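Local coordinates for protein phosphoribosylglycinamide synthetase (Anaerococcus prevotii, PDB 4DIM) that probably works as an ATP-binding ligase of the ATP-grasp type, using a metal ion such as manganese, at residues F356-E359 with E360-I364; E382-D385 with K386-K390. One frame throughout, in Å; residues are numbered along the deposited sequence.

Contact 1: residues F356-E359 with E360-I364; sequences FFKE and ENDEI
Lys358 and Glu359 meet Asp362, Glu363 and Ile364 across a tight reversal of the chain. The side chain of Lys358 turns about CB-CG (chi2 -63°) and again about CD-CE, which steers the ammonium group toward the backbone beyond the turn. There Lys358 NZ donates to Glu363 O at 3.2 Å, lying in the carbonyl plane, so the ammonium group is held by a main-chain carbonyl rather than by a carboxylate. Asp362 makes no ion pair with it: Lys358 NZ stands 6.1 Å from Asp362 OD1. On the way, the lysine's aliphatic part does apolar work. Lys358 CG packs at 3.9 Å against Ile364 CD1, the two side chains running past one another in opposite directions.

Glu359 opens a type II beta turn that ends at Asp362. The closing bond, from Asp362 N to Glu359 O, is 2.8 Å long but bent at the hydrogen (138°). Asn361 fills the third position with the positive phi of 77° that this turn requires, a conformation asparagine adopts readily. Asp362 directs its CB back toward the turn's first residue, and its OD2 rests 3.6 Å from Glu359 CG. The two carboxylates are turned only slightly against each other, with Glu359 OE2 4.5 Å from Asp362 OD2. These like charges lie close enough that the proton affinity of one of them could be slightly raised.

The turn joins strand 351-356, at the edge of the large antiparallel sheet, to the short edge strand 363-364. Main-chain hydrogen bonds between Asn361, Asp362 and Leu338, and between Ile364 and Gly336, lay it along strand 336-343, where Lys358 and Ile364 both rest on Leu338. Ile364 also reaches Leu402 of strand 398-402, and Phe357, before the turn, makes a cation-pi contact with Arg17.

Contact 2: residues E382-D385 with K386-K390; sequences ETLD and KCKDK
From Thr383 to Asp389 the backbone passes from a loop into the first two turns of helix 384-395. Three successive i to i+4 bonds start the helix: Cys387 N to Thr383 O (3.1 Å), Lys388 N to Leu384 O (2.9 Å) and Asp389 N to Asp385 O (3.0 Å). Thr383 itself is the N-cap. Its chi1 of 71° places OG1 between its own backbone N and carbonyl carbon, where it accepts from Lys386 N at 3.2 Å in a nearly straight bond (164°) and serves an amide at the helix start.

The chain of Lys386, extended beyond CG, then crosses the same hydroxyl and runs back alongside Glu382, pointing the same way. Its ammonium group meets the carboxylate, with Lys386 NZ 3.0 Å from Glu382 OE1, in a salt bridge just ahead of the helix. Lys388, one turn after Leu384, crosses the leucine's branch, and Lys388 NZ comes within 3.8 Å of Leu384 CD2. Leu384 CD1 also touches Cys387 CB at 4.2 Å. Cys387 is buried against Ala323 and Leu325 of strand 323-329 and Val379 of strand 375-381.

The chemistry thus suits a helix N terminus: a threonine oxygen takes up an amide, and Asp385, the helix's second residue, would probably interact favourably with the positive end of its dipole. The salt bridge probably offsets much of the charge on Glu382 and Lys386.

How the contacts relate
Along the chain the two contacts come in series, neither enclosing nor crossing the other. Contact 1 closes the tight loop between strand 351-356 and strand 363-364, carrying the chain from the eight-stranded sheet to the three-stranded one. Strand 375-381 then returns to the large sheet, between 351-356 and 323-329. Contact 2 follows at once, where that strand gives way to helix 384-395, after which strand 398-402 rejoins the small sheet across 336-343 from strand 363-364. Both therefore lie on connections between the same two sheets. Their centres are 29 Å apart and their nearest atoms about 12 Å, without touching.

Contact 1: residues F356-E359 with E360-I364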
loop_
_atom_site.group_PDB
_atom_site.type_symbol
_atom_site.label_atom_id
_atom_site.label_comp_id
_atom_site.label_asym_id
_atom_site.label_seq_id
_atom_site.Cartn_x
_atom_site.Cartn_y
_atom_site.Cartn_z
ATOM N N PHE A 356 -4.566 -10.141 17.911
ATOM C CA PHE A 356 -5.506 -9.154 18.411
ATOM C C PHE A 356 -4.741 -7.883 18.762
ATOM O O PHE A 356 -3.610 -7.937 19.259
ATOM C CB PHE A 356 -6.286 -9.700 19.607
ATOM C CG PHE A 356 -7.059 -10.941 19.225
ATOM C CD1 PHE A 356 -8.131 -10.866 18.339
ATOM C CD2 PHE A 356 -6.620 -12.200 19.619
ATOM C CE1 PHE A 356 -8.768 -12.026 17.900
ATOM C CE2 PHE A 356 -7.245 -13.350 19.159
ATOM C CZ PHE A 356 -8.331 -13.255 18.327
ATOM N N PHE A 357 -5.352 -6.742 18.420
ATOM C CA PHE A 357 -4.831 -5.401 18.678
ATOM C C PHE A 357 -5.413 -4.784 19.959
ATOM O O PHE A 357 -4.762 -3.916 20.525
ATOM C CB PHE A 357 -5.155 -4.469 17.497
ATOM C CG PHE A 357 -4.808 -4.991 16.118
ATOM C CD1 PHE A 357 -3.619 -5.667 15.890
ATOM C CD2 PHE A 357 -5.624 -4.707 15.029
ATOM C CE1 PHE A 357 -3.301 -6.119 14.626
ATOM C CE2 PHE A 357 -5.304 -5.157 13.771
ATOM C CZ PHE A 357 -4.164 -5.889 13.581
ATOM N N LYS A 358 -6.629 -5.182 20.396
ATOM C CA LYS A 358 -7.245 -4.610 21.599
ATOM C C LYS A 358 -7.016 -5.522 22.829
ATOM O O LYS A 358 -6.736 -6.718 22.696
ATOM C CB LYS A 358 -8.746 -4.332 21.359
ATOM C CG LYS A 358 -9.035 -3.488 20.096
ATOM C CD LYS A 358 -8.432 -2.071 20.165
ATOM C CE LYS A 358 -8.692 -1.202 18.953
ATOM N NZ LYS A 358 -10.118 -0.795 18.821
ATOM N N GLU A 359 -7.056 -4.916 24.019
ATOM C CA GLU A 359 -6.814 -5.578 25.313
ATOM C C GLU A 359 -7.787 -5.063 26.386
ATOM O O GLU A 359 -8.438 -4.038 26.169
ATOM C CB GLU A 359 -5.352 -5.355 25.765
ATOM C CG GLU A 359 -4.924 -3.898 25.933
ATOM C CD GLU A 359 -3.435 -3.674 26.170
ATOM O OE1 GLU A 359 -2.624 -4.131 25.329
ATOM O OE2 GLU A 359 -3.084 -2.991 27.164
ATOM N N GLU A 360 -7.895 -5.774 27.539
ATOM C CA GLU A 360 -8.793 -5.381 28.639
ATOM C C GLU A 360 -8.709 -3.867 28.892
ATOM O O GLU A 360 -7.615 -3.301 28.915
ATOM C CB GLU A 360 -8.511 -6.168 29.946
ATOM C CG GLU A 360 -9.555 -5.912 31.046
ATOM C CD GLU A 360 -9.920 -7.037 32.009
ATOM O OE1 GLU A 360 -10.384 -6.725 33.133
ATOM O OE2 GLU A 360 -9.806 -8.224 31.625
ATOM N N ASN A 361 -9.884 -3.222 28.995
ATOM C CA ASN A 361 -10.074 -1.787 29.201
ATOM C C ASN A 361 -9.849 -0.966 27.902
ATOM O O ASN A 361 -9.854 0.263 27.978
ATOM C CB ASN A 361 -9.222 -1.230 30.354
ATOM C CG ASN A 361 -9.356 -2.010 31.641
ATOM O OD1 ASN A 361 -10.409 -2.590 31.951
ATOM N ND2 ASN A 361 -8.295 -2.018 32.432
ATOM N N ASP A 362 -9.740 -1.611 26.709
ATOM C CA ASP A 362 -9.668 -0.855 25.454
ATOM C C ASP A 362 -11.068 -0.726 24.902
ATOM O O ASP A 362 -11.925 -1.580 25.155
ATOM C CB ASP A 362 -8.736 -1.475 24.406
ATOM C CG ASP A 362 -7.262 -1.219 24.650
ATOM O OD1 ASP A 362 -6.481 -1.284 23.673
ATOM O OD2 ASP A 362 -6.890 -0.924 25.815
ATOM N N GLU A 363 -11.296 0.351 24.146
ATOM C CA GLU A 363 -12.597 0.627 23.570
ATOM C C GLU A 363 -12.753 -0.070 22.244
ATOM O O GLU A 363 -11.859 -0.024 21.401
ATOM C CB GLU A 363 -12.816 2.131 23.383
ATOM C CG GLU A 363 -14.267 2.483 23.096
ATOM C CD GLU A 363 -14.515 3.965 22.927
ATOM O OE1 GLU A 363 -13.796 4.602 22.122
ATOM O OE2 GLU A 363 -15.439 4.490 23.590
ATOM N N ILE A 364 -13.922 -0.691 22.070
ATOM C CA ILE A 364 -14.365 -1.355 20.856
ATOM C C ILE A 364 -15.321 -0.368 20.208
ATOM O O ILE A 364 -16.393 -0.110 20.769
ATOM C CB ILE A 364 -15.034 -2.729 21.178
ATOM C CG1 ILE A 364 -14.124 -3.616 22.073
ATOM C CG2 ILE A 364 -15.442 -3.454 19.878
ATOM C CD1 ILE A 364 -12.634 -3.768 21.547
#

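Contact 2: residues E382-D385 with K386-K390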
loop_
_atom_site.group_PDB
_atom_site.type_symbol
_atom_site.label_atom_id
_atom_site.label_comp_id
_atom_site.label_asym_id
_atom_site.label_seq_id
_atom_site.Cartn_x
_atom_site.Cartn_y
_atom_site.Cartn_z
ATOM N N GLU A 382 -4.593 -24.661 -0.570
ATOM C CA GLU A 382 -4.434 -24.899 -2.025
ATOM C C GLU A 382 -5.202 -23.897 -2.893
ATOM O O GLU A 382 -4.729 -23.527 -3.970
ATOM C CB GLU A 382 -4.888 -26.319 -2.425
ATOM C CG GLU A 382 -3.868 -27.413 -2.168
ATOM C CD GLU A 382 -4.258 -28.786 -2.700
ATOM O OE1 GLU A 382 -5.369 -28.917 -3.264
ATOM O OE2 GLU A 382 -3.455 -29.737 -2.540
ATOM N N THR A 383 -6.392 -23.489 -2.424
ATOM C CA THR A 383 -7.281 -22.578 -3.137
ATOM C C THR A 383 -7.845 -21.501 -2.239
ATOM O O THR A 383 -7.865 -21.650 -1.031
ATOM C CB THR A 383 -8.443 -23.372 -3.733
ATOM O OG1 THR A 383 -9.316 -23.818 -2.691
ATOM C CG2 THR A 383 -7.978 -24.543 -4.525
ATOM N N LEU A 384 -8.377 -20.455 -2.851
ATOM C CA LEU A 384 -9.044 -19.366 -2.153
ATOM C C LEU A 384 -10.408 -19.814 -1.541
ATOM O O LEU A 384 -10.780 -19.297 -0.492
ATOM C CB LEU A 384 -9.241 -18.160 -3.098
ATOM C CG LEU A 384 -9.878 -16.903 -2.475
ATOM C CD1 LEU A 384 -9.065 -16.411 -1.283
ATOM C CD2 LEU A 384 -10.081 -15.842 -3.504
ATOM N N ASP A 385 -11.124 -20.777 -2.144
ATOM C CA ASP A 385 -12.404 -21.271 -1.554
ATOM C C ASP A 385 -12.141 -22.031 -0.232
ATOM O O ASP A 385 -12.848 -21.811 0.761
ATOM C CB ASP A 385 -13.183 -22.148 -2.525
ATOM C CG ASP A 385 -13.531 -21.427 -3.816
ATOM O OD1 ASP A 385 -12.587 -20.906 -4.488
ATOM O OD2 ASP A 385 -14.734 -21.380 -4.167
ATOM N N LYS A 386 -11.052 -22.834 -0.195
ATOM C CA LYS A 386 -10.638 -23.539 1.031
ATOM C C LYS A 386 -10.146 -22.524 2.091
ATOM O O LYS A 386 -10.442 -22.710 3.270
ATOM C CB LYS A 386 -9.559 -24.591 0.735
ATOM C CG LYS A 386 -9.981 -25.740 -0.173
ATOM C CD LYS A 386 -8.781 -26.479 -0.783
ATOM C CE LYS A 386 -9.240 -27.716 -1.545
ATOM N NZ LYS A 386 -8.124 -28.486 -2.170
ATOM N N CYS A 387 -9.475 -21.425 1.662
ATOM C CA CYS A 387 -9.056 -20.321 2.537
ATOM C C CYS A 387 -10.252 -19.696 3.204
ATOM O O CYS A 387 -10.238 -19.495 4.411
ATOM C CB CYS A 387 -8.293 -19.246 1.756
ATOM S SG CYS A 387 -6.598 -19.676 1.318
ATOM N N LYS A 388 -11.233 -19.265 2.386
ATOM C CA LYS A 388 -12.460 -18.609 2.862
ATOM C C LYS A 388 -13.235 -19.481 3.856
ATOM O O LYS A 388 -13.712 -18.958 4.866
ATOM C CB LYS A 388 -13.383 -18.258 1.700
ATOM C CG LYS A 388 -12.896 -17.118 0.822
ATOM C CD LYS A 388 -13.709 -17.144 -0.472
ATOM C CE LYS A 388 -13.511 -15.993 -1.432
ATOM N NZ LYS A 388 -13.819 -16.398 -2.837
ATOM N N ASP A 389 -13.371 -20.788 3.573
ATOM C CA ASP A 389 -14.073 -21.728 4.467
ATOM C C ASP A 389 -13.300 -21.857 5.761
ATOM O O ASP A 389 -13.894 -21.755 6.823
ATOM C CB ASP A 389 -14.263 -23.101 3.810
ATOM C CG ASP A 389 -15.210 -23.114 2.619
ATOM O OD1 ASP A 389 -15.975 -22.128 2.447
ATOM O OD2 ASP A 389 -15.194 -24.113 1.853
ATOM N N LYS A 390 -11.965 -21.964 5.678
ATOM C CA LYS A 390 -11.091 -22.013 6.853
ATOM C C LYS A 390 -11.253 -20.717 7.680
ATOM O O LYS A 390 -11.367 -20.776 8.899
ATOM C CB LYS A 390 -9.608 -22.224 6.413
ATOM C CG LYS A 390 -8.624 -22.484 7.530
ATOM C CD LYS A 390 -7.545 -23.523 7.157
ATOM C CE LYS A 390 -7.964 -24.939 7.515
ATOM N NZ LYS A 390 -7.052 -25.985 6.952
#